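Local coordinates for protein citrate synthase (Pyrobaculum aerophilum, PDB 2IBP) that probably catalyses the condensation of oxaloacetate with acetyl-CoA to give citrate and CoA in the tricarboxylic acid cycle, working as a homodimer, at residues I84-K89 with I150-V155; I69-L74 with L146-A151; F305-V310 with N318-A323. One frame throughout, in Å; residues are numbered along the deposited sequence.

Contact 1. Residues I84-K89 with I150-V155; sequences INRMKK and IAEKLV
Glu152 OE2 is gripped twice, by Arg86 NH2 at 2.9 Å and, in a probable hydrogen bond, by the hydroxyl of Tyr71. The other carboxylate oxygen, Glu152 OE1, receives Arg86 NE at 2.8 Å in an almost straight bond, with an N-H...O angle of 174°. Arginine thus presents the side of its guanidinium, two nitrogens matched to two oxygens, each oxygen using its syn lone pair, and the two flat groups lie nearly coplanar. A bend in the arginine chain (chi3 -58°) turns that side toward Glu152, whose own chain reaches out extended beyond CG. A leucine in place of Arg86 would probably leave the buried carboxylate without its positive mate, with the Tyr71 hydroxyl a poor replacement for a charge. One residue on, the unbranched chain of Met87 suits its place by bending twice, which brings SD to 3.3 Å from Glu152 O and CE tightly onto Val155 CG1, at 3.5 Å. Segments 84-89 and 150-155, of helices 77-90 and 141-169, cross at -64° with axes 9.0 Å apart at closest approach. Around them, helix 62-71 brings Leu70 and Tyr62 against Glu152 and Val155, while helix 363-382 packs on Ala151, Leu154 and Val155.

Contact 2. Residues I69-L74 with L146-A151; sequences ILYGRL and LAYRIA
The rings of Tyr71 and Tyr148 lie nearly parallel, their planes 22° apart, but are offset until little of one ring lies over the other, with centroids 5.2 Å apart. The two side chains point opposite ways as they pass, and the closest approach is from Tyr71 CE1 to Tyr148 CD2, at 3.2 Å. Leu70 CG sits over one face of the Tyr71 ring toward its rim, while Leu70 O lies in the plane of the Tyr148 ring, at its edge, 3.5 Å from Tyr148 CE2. A water joins the same carbonyl to the second phenol: it donates to Leu70 O at 2.7 Å and bonds to Tyr148 OH at an equal distance. Tyrosine suits both places, since its ring packs while its hydroxyl finds a polar partner, for Tyr71 probably Glu152. With CG anti to the backbone N (chi1 -177°), Leu70 lays CG 3.8 Å from Tyr148 CD2 and CD1 3.8 Å from Ala151 CB, where the alanine methyl meets the leucine branch. Helix 62-71 ends here, the chain leaving it at Gly72 with positive phi. Leu380 of helix 363-382 touches Leu70, Ala147 and Tyr148, so three helices meet around this contact.

Contact 3. Residues F305-V310 with N318-A323; sequences FSRDYV and NLFAIA
Phe320 drives its ring between Arg307, Val310 and Ser306, so that one aromatic side chain meets three residues on one side of the facing helix. A chi1 near 180° (-172°) stretches the ring away from its own helix to lie with one face against the Arg307 backbone: Arg307 CA stands 4.1 Å from the ring centroid in a CH-pi contact, and Arg307 CB comes to 3.6 Å from Phe320 CZ. Farther out the arginine bends back, its guanidinium nearly perpendicular to the ring at 87°. Phe320 CZ thus lies over one guanidinium face, and Arg307 NH1 lies in the ring plane, 3.8 Å from Phe320 CE2. The charge itself is directed to Glu304, bonded by Arg307 NE. Val310 crosses Phe320 at about a right angle and rests CG2 3.8 Å from Phe320 CG, an apolar branch against an apolar ring; Ser306 CB meets Phe320 CE1 at 3.9 Å, while its hydroxyl bonds to Phe302 O. The ring also meets Trp348. The arrangement is a helical hairpin: helices 297-313 and 319-332 follow each other across a short loop, and their segments 305-310 and 319-323 run at 141°. The first helix carries Glu304 and Asp308, known magnesium ligands in this protein, although this chain does not ligate the ion here.

Overall arrangement
Contacts 1 and 2 form one neighbourhood, their centres 10 Å apart. Both use helix 141-169 and share Ile150 and Ala151, and the consecutive helices 62-71 and 77-90 dock on it at successive places, with a probable hydrogen bond from Tyr71 to Glu152 linking the two. In chain order segments 69-74 and 84-89 come first, and both contacts close on the same later helix. Contact 3 opens only afterwards, far off, about 33 Å from contact 1 and 35 Å from contact 2 between centres. Contacts 1 and 2 thus tie successive helices to helix 141-169 across more than 60 residues of chain, while contact 3 closes one local hairpin in a distant part of this mostly helical citrate synthase.

Contact 1. Residues I84-K89 with I150-V155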
loop_
_atom_site.group_PDB
_atom_site.type_symbol
_atom_site.label_atom_id
_atom_site.label_comp_id
_atom_site.label_asym_id
_atom_site.label_seq_id
_atom_site.Cartn_x
_atom_site.Cartn_y
_atom_site.Cartn_z
ATOM N N ILE A 84 2.689 -1.502 -29.036
ATOM C CA ILE A 84 1.649 -0.494 -29.220
ATOM C C ILE A 84 0.305 -1.164 -29.448
ATOM O O ILE A 84 -0.695 -0.789 -28.838
ATOM C CB ILE A 84 2.018 0.475 -30.344
ATOM C CG1 ILE A 84 3.143 1.408 -29.859
ATOM C CG2 ILE A 84 0.804 1.234 -30.812
ATOM C CD1 ILE A 84 3.653 2.369 -30.900
ATOM N N ASN A 85 0.281 -2.216 -30.269
ATOM C CA ASN A 85 -0.966 -2.931 -30.513
ATOM C C ASN A 85 -1.510 -3.647 -29.283
ATOM O O ASN A 85 -2.705 -3.649 -29.055
ATOM C CB ASN A 85 -0.792 -3.921 -31.647
ATOM C CG ASN A 85 -0.936 -3.270 -33.007
ATOM O OD1 ASN A 85 -1.603 -2.245 -33.146
ATOM N ND2 ASN A 85 -0.370 -3.902 -34.031
ATOM N N ARG A 86 -0.632 -4.217 -28.466
ATOM C CA ARG A 86 -1.072 -4.875 -27.246
ATOM C C ARG A 86 -1.651 -3.835 -26.303
ATOM O O ARG A 86 -2.732 -4.013 -25.755
ATOM C CB ARG A 86 0.078 -5.617 -26.544
ATOM C CG ARG A 86 0.584 -6.845 -27.293
ATOM C CD ARG A 86 1.505 -7.687 -26.411
ATOM N NE ARG A 86 2.676 -6.967 -25.911
ATOM C CZ ARG A 86 3.842 -6.899 -26.531
ATOM N NH1 ARG A 86 3.978 -7.410 -27.761
ATOM N NH2 ARG A 86 4.844 -6.244 -25.976
ATOM N N MET A 87 -0.951 -2.715 -26.173
ATOM C CA MET A 87 -1.403 -1.646 -25.281
ATOM C C MET A 87 -2.773 -1.145 -25.730
ATOM O O MET A 87 -3.660 -0.971 -24.922
ATOM C CB MET A 87 -0.372 -0.508 -25.229
ATOM C CG MET A 87 0.994 -0.973 -24.751
ATOM S SD MET A 87 0.947 -1.360 -23.008
ATOM C CE MET A 87 1.129 0.345 -22.481
ATOM N N LYS A 88 -2.966 -0.970 -27.031
ATOM C CA LYS A 88 -4.260 -0.520 -27.530
ATOM C C LYS A 88 -5.374 -1.492 -27.158
ATOM O O LYS A 88 -6.476 -1.073 -26.797
ATOM C CB LYS A 88 -4.198 -0.287 -29.034
ATOM C CG LYS A 88 -3.501 0.981 -29.393
ATOM C CD LYS A 88 -3.279 1.117 -30.878
ATOM C CE LYS A 88 -2.721 2.475 -31.198
ATOM N NZ LYS A 88 -2.545 2.656 -32.657
ATOM N N LYS A 89 -5.104 -2.791 -27.297
ATOM C CA LYS A 89 -6.062 -3.830 -26.953
ATOM C C LYS A 89 -6.364 -3.803 -25.446
ATOM O O LYS A 89 -7.489 -4.063 -25.026
ATOM C CB LYS A 89 -5.500 -5.206 -27.313
ATOM C CG LYS A 89 -6.460 -6.356 -27.072
ATOM C CD LYS A 89 -5.838 -7.703 -27.452
ATOM C CE LYS A 89 -4.650 -8.052 -26.553
ATOM N NZ LYS A 89 -4.103 -9.412 -26.835
ATOM N N ILE A 150 0.825 -8.284 -17.545
ATOM C CA ILE A 150 0.053 -7.545 -16.538
ATOM C C ILE A 150 0.567 -6.126 -16.379
ATOM O O ILE A 150 -0.224 -5.172 -16.259
ATOM C CB ILE A 150 0.038 -8.292 -15.189
ATOM C CG1 ILE A 150 -0.687 -9.634 -15.371
ATOM C CG2 ILE A 150 -0.629 -7.435 -14.097
ATOM C CD1 ILE A 150 -0.385 -10.686 -14.303
ATOM N N ALA A 151 1.885 -5.985 -16.345
ATOM C CA ALA A 151 2.524 -4.669 -16.258
ATOM C C ALA A 151 2.075 -3.792 -17.437
ATOM O O ALA A 151 1.676 -2.635 -17.246
ATOM C CB ALA A 151 4.039 -4.796 -16.209
ATOM N N GLU A 152 2.076 -4.349 -18.646
ATOM C CA GLU A 152 1.599 -3.607 -19.818
ATOM C C GLU A 152 0.130 -3.187 -19.673
ATOM O O GLU A 152 -0.240 -2.062 -19.979
ATOM C CB GLU A 152 1.765 -4.450 -21.090
ATOM C CG GLU A 152 3.186 -4.666 -21.471
ATOM C CD GLU A 152 3.346 -5.415 -22.779
ATOM O OE1 GLU A 152 2.324 -5.795 -23.404
ATOM O OE2 GLU A 152 4.507 -5.570 -23.201
ATOM N N LYS A 153 -0.694 -4.076 -19.140
ATOM C CA LYS A 153 -2.101 -3.786 -18.965
ATOM C C LYS A 153 -2.287 -2.626 -18.016
ATOM O O LYS A 153 -3.128 -1.766 -18.239
ATOM C CB LYS A 153 -2.856 -4.987 -18.445
ATOM C CG LYS A 153 -3.042 -6.070 -19.465
ATOM C CD LYS A 153 -3.673 -7.256 -18.817
ATOM C CE LYS A 153 -3.841 -8.402 -19.753
ATOM N NZ LYS A 153 -4.367 -9.558 -18.966
ATOM N N LEU A 154 -1.539 -2.630 -16.918
ATOM C CA LEU A 154 -1.647 -1.531 -15.945
ATOM C C LEU A 154 -1.273 -0.166 -16.560
ATOM O O LEU A 154 -1.934 0.848 -16.327
ATOM C CB LEU A 154 -0.763 -1.851 -14.737
ATOM C CG LEU A 154 -1.442 -2.827 -13.771
ATOM C CD1 LEU A 154 -0.464 -3.625 -12.932
ATOM C CD2 LEU A 154 -2.466 -2.117 -12.878
ATOM N N VAL A 155 -0.225 -0.155 -17.362
ATOM C CA VAL A 155 0.207 1.073 -18.017
ATOM C C VAL A 155 -0.874 1.505 -19.033
ATOM O O VAL A 155 -1.228 2.679 -19.137
ATOM C CB VAL A 155 1.552 0.846 -18.707
ATOM C CG1 VAL A 155 1.944 2.071 -19.556
ATOM C CG2 VAL A 155 2.616 0.522 -17.667
#

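Contact 2. Residues I69-L74 with L146-A151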
loop_
_atom_site.group_PDB
_atom_site.type_symbol
_atom_site.label_atom_id
_atom_site.label_comp_id
_atom_site.label_asym_id
_atom_site.label_seq_id
_atom_site.Cartn_x
_atom_site.Cartn_y
_atom_site.Cartn_z
ATOM N N ILE A 69 11.372 1.622 -20.106
ATOM C CA ILE A 69 11.369 1.490 -18.659
ATOM C C ILE A 69 11.021 0.069 -18.251
ATOM O O ILE A 69 11.678 -0.505 -17.400
ATOM C CB ILE A 69 10.438 2.520 -18.021
ATOM C CG1 ILE A 69 11.043 3.919 -18.176
ATOM C CG2 ILE A 69 10.252 2.222 -16.529
ATOM C CD1 ILE A 69 10.110 5.057 -17.756
ATOM N N LEU A 70 10.007 -0.507 -18.875
ATOM C CA LEU A 70 9.588 -1.849 -18.525
ATOM C C LEU A 70 10.590 -2.946 -18.912
ATOM O O LEU A 70 10.964 -3.789 -18.078
ATOM C CB LEU A 70 8.230 -2.124 -19.152
ATOM C CG LEU A 70 7.616 -3.480 -18.824
ATOM C CD1 LEU A 70 7.490 -3.690 -17.304
ATOM C CD2 LEU A 70 6.248 -3.575 -19.508
ATOM N N TYR A 71 11.058 -2.906 -20.155
ATOM C CA TYR A 71 11.936 -3.959 -20.677
ATOM C C TYR A 71 13.441 -3.713 -20.557
ATOM O O TYR A 71 14.244 -4.640 -20.740
ATOM C CB TYR A 71 11.532 -4.307 -22.100
ATOM C CG TYR A 71 10.161 -4.924 -22.164
ATOM C CD1 TYR A 71 9.949 -6.209 -21.706
ATOM C CD2 TYR A 71 9.063 -4.206 -22.622
ATOM C CE1 TYR A 71 8.712 -6.779 -21.735
ATOM C CE2 TYR A 71 7.804 -4.771 -22.660
ATOM C CZ TYR A 71 7.625 -6.059 -22.168
ATOM O OH TYR A 71 6.399 -6.675 -22.182
ATOM N N GLY A 72 13.833 -2.470 -20.309
ATOM C CA GLY A 72 15.218 -2.142 -20.050
ATOM C C GLY A 72 16.039 -1.758 -21.258
ATOM O O GLY A 72 17.235 -1.503 -21.147
ATOM N N ARG A 73 15.394 -1.726 -22.414
ATOM C CA ARG A 73 16.071 -1.312 -23.631
ATOM C C ARG A 73 15.087 -0.745 -24.634
ATOM O O ARG A 73 13.885 -0.931 -24.516
ATOM C CB ARG A 73 16.776 -2.497 -24.275
ATOM C CG ARG A 73 15.834 -3.574 -24.710
ATOM C CD ARG A 73 16.582 -4.684 -25.396
ATOM N NE ARG A 73 15.682 -5.777 -25.721
ATOM C CZ ARG A 73 14.881 -5.800 -26.780
ATOM N NH1 ARG A 73 14.846 -4.774 -27.630
ATOM N NH2 ARG A 73 14.105 -6.856 -26.979
ATOM N N LEU A 74 15.607 -0.074 -25.649
ATOM C CA LEU A 74 14.754 0.473 -26.693
ATOM C C LEU A 74 14.231 -0.651 -27.579
ATOM O O LEU A 74 14.964 -1.594 -27.887
ATOM C CB LEU A 74 15.517 1.495 -27.540
ATOM C CG LEU A 74 15.918 2.803 -26.851
ATOM C CD1 LEU A 74 16.861 3.622 -27.730
ATOM C CD2 LEU A 74 14.682 3.614 -26.475
ATOM N N LEU A 146 3.712 -13.654 -17.851
ATOM C CA LEU A 146 2.433 -13.172 -17.320
ATOM C C LEU A 146 2.630 -11.809 -16.665
ATOM O O LEU A 146 1.835 -10.885 -16.880
ATOM C CB LEU A 146 1.855 -14.135 -16.268
ATOM C CG LEU A 146 1.399 -15.501 -16.786
ATOM C CD1 LEU A 146 1.020 -16.460 -15.658
ATOM C CD2 LEU A 146 0.246 -15.300 -17.741
ATOM N N ALA A 147 3.672 -11.708 -15.844
ATOM C CA ALA A 147 3.956 -10.480 -15.092
ATOM C C ALA A 147 4.139 -9.288 -16.046
ATOM O O ALA A 147 3.636 -8.198 -15.800
ATOM C CB ALA A 147 5.183 -10.657 -14.198
ATOM N N TYR A 148 4.856 -9.491 -17.142
ATOM C CA TYR A 148 5.075 -8.390 -18.090
ATOM C C TYR A 148 3.790 -8.035 -18.824
ATOM O O TYR A 148 3.513 -6.853 -19.093
ATOM C CB TYR A 148 6.228 -8.708 -19.036
ATOM C CG TYR A 148 7.567 -8.449 -18.382
ATOM C CD1 TYR A 148 8.115 -9.350 -17.475
ATOM C CD2 TYR A 148 8.214 -7.236 -18.560
ATOM C CE1 TYR A 148 9.312 -9.077 -16.825
ATOM C CE2 TYR A 148 9.414 -6.952 -17.931
ATOM C CZ TYR A 148 9.958 -7.867 -17.056
ATOM O OH TYR A 148 11.154 -7.578 -16.429
ATOM N N ARG A 149 2.985 -9.039 -19.142
ATOM C CA ARG A 149 1.685 -8.806 -19.767
ATOM C C ARG A 149 0.839 -7.925 -18.828
ATOM O O ARG A 149 0.203 -6.963 -19.251
ATOM C CB ARG A 149 0.978 -10.140 -20.028
ATOM C CG ARG A 149 -0.110 -10.135 -21.098
ATOM C CD ARG A 149 -0.649 -11.567 -21.340
ATOM N NE ARG A 149 0.436 -12.531 -21.539
ATOM C CZ ARG A 149 0.307 -13.855 -21.448
ATOM N NH1 ARG A 149 -0.863 -14.408 -21.142
ATOM N NH2 ARG A 149 1.368 -14.632 -21.628
ATOM N N ILE A 150 0.825 -8.284 -17.545
ATOM C CA ILE A 150 0.053 -7.545 -16.538
ATOM C C ILE A 150 0.567 -6.126 -16.379
ATOM O O ILE A 150 -0.224 -5.172 -16.259
ATOM C CB ILE A 150 0.038 -8.292 -15.189
ATOM C CG1 ILE A 150 -0.687 -9.634 -15.371
ATOM C CG2 ILE A 150 -0.629 -7.435 -14.097
ATOM C CD1 ILE A 150 -0.385 -10.686 -14.303
ATOM N N ALA A 151 1.885 -5.985 -16.345
ATOM C CA ALA A 151 2.524 -4.669 -16.258
ATOM C C ALA A 151 2.075 -3.792 -17.437
ATOM O O ALA A 151 1.676 -2.635 -17.246
ATOM C CB ALA A 151 4.039 -4.796 -16.209
HETATM O O HOH W 1 12.744 -5.736 -17.670
#

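Contact 3. Residues F305-V310 with N318-A323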
loop_
_atom_site.group_PDB
_atom_site.type_symbol
_atom_site.label_atom_id
_atom_site.label_comp_id
_atom_site.label_asym_id
_atom_site.label_seq_id
_atom_site.Cartn_x
_atom_site.Cartn_y
_atom_site.Cartn_z
ATOM N N PHE A 305 7.719 23.447 -23.435
ATOM C CA PHE A 305 6.439 23.021 -23.956
ATOM C C PHE A 305 5.352 24.031 -23.570
ATOM O O PHE A 305 4.496 24.394 -24.379
ATOM C CB PHE A 305 6.029 21.652 -23.414
ATOM C CG PHE A 305 4.597 21.383 -23.632
ATOM C CD1 PHE A 305 4.134 21.131 -24.905
ATOM C CD2 PHE A 305 3.677 21.586 -22.619
ATOM C CE1 PHE A 305 2.783 21.036 -25.152
ATOM C CE2 PHE A 305 2.326 21.490 -22.878
ATOM C CZ PHE A 305 1.890 21.219 -24.134
ATOM N N SER A 306 5.346 24.445 -22.304
ATOM C CA SER A 306 4.337 25.370 -21.810
ATOM C C SER A 306 4.370 26.676 -22.597
ATOM O O SER A 306 3.327 27.246 -22.902
ATOM C CB SER A 306 4.517 25.620 -20.319
ATOM O OG SER A 306 4.444 24.397 -19.613
ATOM N N ARG A 307 5.575 27.118 -22.924
ATOM C CA ARG A 307 5.751 28.323 -23.722
ATOM C C ARG A 307 5.049 28.150 -25.068
ATOM O O ARG A 307 4.333 29.042 -25.521
ATOM C CB ARG A 307 7.228 28.588 -23.943
ATOM C CG ARG A 307 7.497 29.902 -24.634
ATOM C CD ARG A 307 8.936 30.052 -25.052
ATOM N NE ARG A 307 9.859 29.807 -23.955
ATOM C CZ ARG A 307 10.138 30.670 -22.978
ATOM N NH1 ARG A 307 9.499 31.829 -22.876
ATOM N NH2 ARG A 307 11.026 30.334 -22.054
ATOM N N ASP A 308 5.281 27.005 -25.710
ATOM C CA ASP A 308 4.635 26.680 -26.981
ATOM C C ASP A 308 3.129 26.638 -26.857
ATOM O O ASP A 308 2.411 27.124 -27.720
ATOM C CB ASP A 308 5.118 25.345 -27.523
ATOM C CG ASP A 308 6.568 25.371 -27.935
ATOM O OD1 ASP A 308 7.121 26.481 -28.099
ATOM O OD2 ASP A 308 7.154 24.277 -28.087
ATOM N N TYR A 309 2.639 26.054 -25.770
ATOM C CA TYR A 309 1.219 25.925 -25.571
ATOM C C TYR A 309 0.541 27.292 -25.478
ATOM O O TYR A 309 -0.476 27.551 -26.146
ATOM C CB TYR A 309 0.931 25.084 -24.315
ATOM C CG TYR A 309 -0.536 24.794 -24.161
ATOM C CD1 TYR A 309 -1.100 23.647 -24.710
ATOM C CD2 TYR A 309 -1.377 25.721 -23.581
ATOM C CE1 TYR A 309 -2.449 23.403 -24.613
ATOM C CE2 TYR A 309 -2.726 25.484 -23.464
ATOM C CZ TYR A 309 -3.264 24.329 -23.993
ATOM O OH TYR A 309 -4.612 24.087 -23.893
ATOM N N VAL A 310 1.098 28.184 -24.666
ATOM C CA VAL A 310 0.472 29.489 -24.504
ATOM C C VAL A 310 0.707 30.376 -25.724
ATOM O O VAL A 310 -0.100 31.269 -25.988
ATOM C CB VAL A 310 0.873 30.186 -23.188
ATOM C CG1 VAL A 310 0.482 29.314 -22.001
ATOM C CG2 VAL A 310 2.342 30.510 -23.174
ATOM N N ASN A 318 -2.801 34.442 -17.317
ATOM C CA ASN A 318 -1.447 34.970 -17.124
ATOM C C ASN A 318 -0.540 34.057 -16.311
ATOM O O ASN A 318 0.478 34.493 -15.766
ATOM C CB ASN A 318 -1.517 36.368 -16.477
ATOM C CG ASN A 318 -2.484 37.297 -17.211
ATOM O OD1 ASN A 318 -3.411 37.845 -16.611
ATOM N ND2 ASN A 318 -2.333 37.380 -18.521
ATOM N N LEU A 319 -0.868 32.765 -16.304
ATOM C CA LEU A 319 -0.116 31.802 -15.523
ATOM C C LEU A 319 1.326 31.713 -15.997
ATOM O O LEU A 319 2.264 31.734 -15.198
ATOM C CB LEU A 319 -0.771 30.424 -15.643
ATOM C CG LEU A 319 -2.195 30.331 -15.111
ATOM C CD1 LEU A 319 -2.714 28.906 -15.315
ATOM C CD2 LEU A 319 -2.217 30.717 -13.626
ATOM N N PHE A 320 1.527 31.660 -17.305
ATOM C CA PHE A 320 2.882 31.533 -17.819
ATOM C C PHE A 320 3.694 32.823 -17.571
ATOM O O PHE A 320 4.859 32.788 -17.181
ATOM C CB PHE A 320 2.865 31.149 -19.296
ATOM C CG PHE A 320 4.203 30.812 -19.828
ATOM C CD1 PHE A 320 4.759 29.568 -19.570
ATOM C CD2 PHE A 320 4.944 31.743 -20.540
ATOM C CE1 PHE A 320 6.016 29.257 -20.027
ATOM C CE2 PHE A 320 6.210 31.440 -20.988
ATOM C CZ PHE A 320 6.741 30.185 -20.739
ATOM N N ALA A 321 3.035 33.964 -17.750
ATOM C CA ALA A 321 3.668 35.263 -17.514
ATOM C C ALA A 321 4.102 35.403 -16.056
ATOM O O ALA A 321 5.229 35.824 -15.767
ATOM C CB ALA A 321 2.700 36.385 -17.872
ATOM N N ILE A 322 3.209 35.016 -15.142
ATOM C CA ILE A 322 3.489 35.095 -13.713
ATOM C C ILE A 322 4.605 34.129 -13.329
ATOM O O ILE A 322 5.585 34.516 -12.678
ATOM C CB ILE A 322 2.223 34.837 -12.895
ATOM C CG1 ILE A 322 1.184 35.939 -13.156
ATOM C CG2 ILE A 322 2.538 34.737 -11.395
ATOM C CD1 ILE A 322 -0.199 35.629 -12.610
ATOM N N ALA A 323 4.467 32.864 -13.741
ATOM C CA ALA A 323 5.496 31.878 -13.466
ATOM C C ALA A 323 6.848 32.290 -14.045
ATOM O O ALA A 323 7.884 32.186 -13.386
ATOM C CB ALA A 323 5.087 30.516 -13.994
#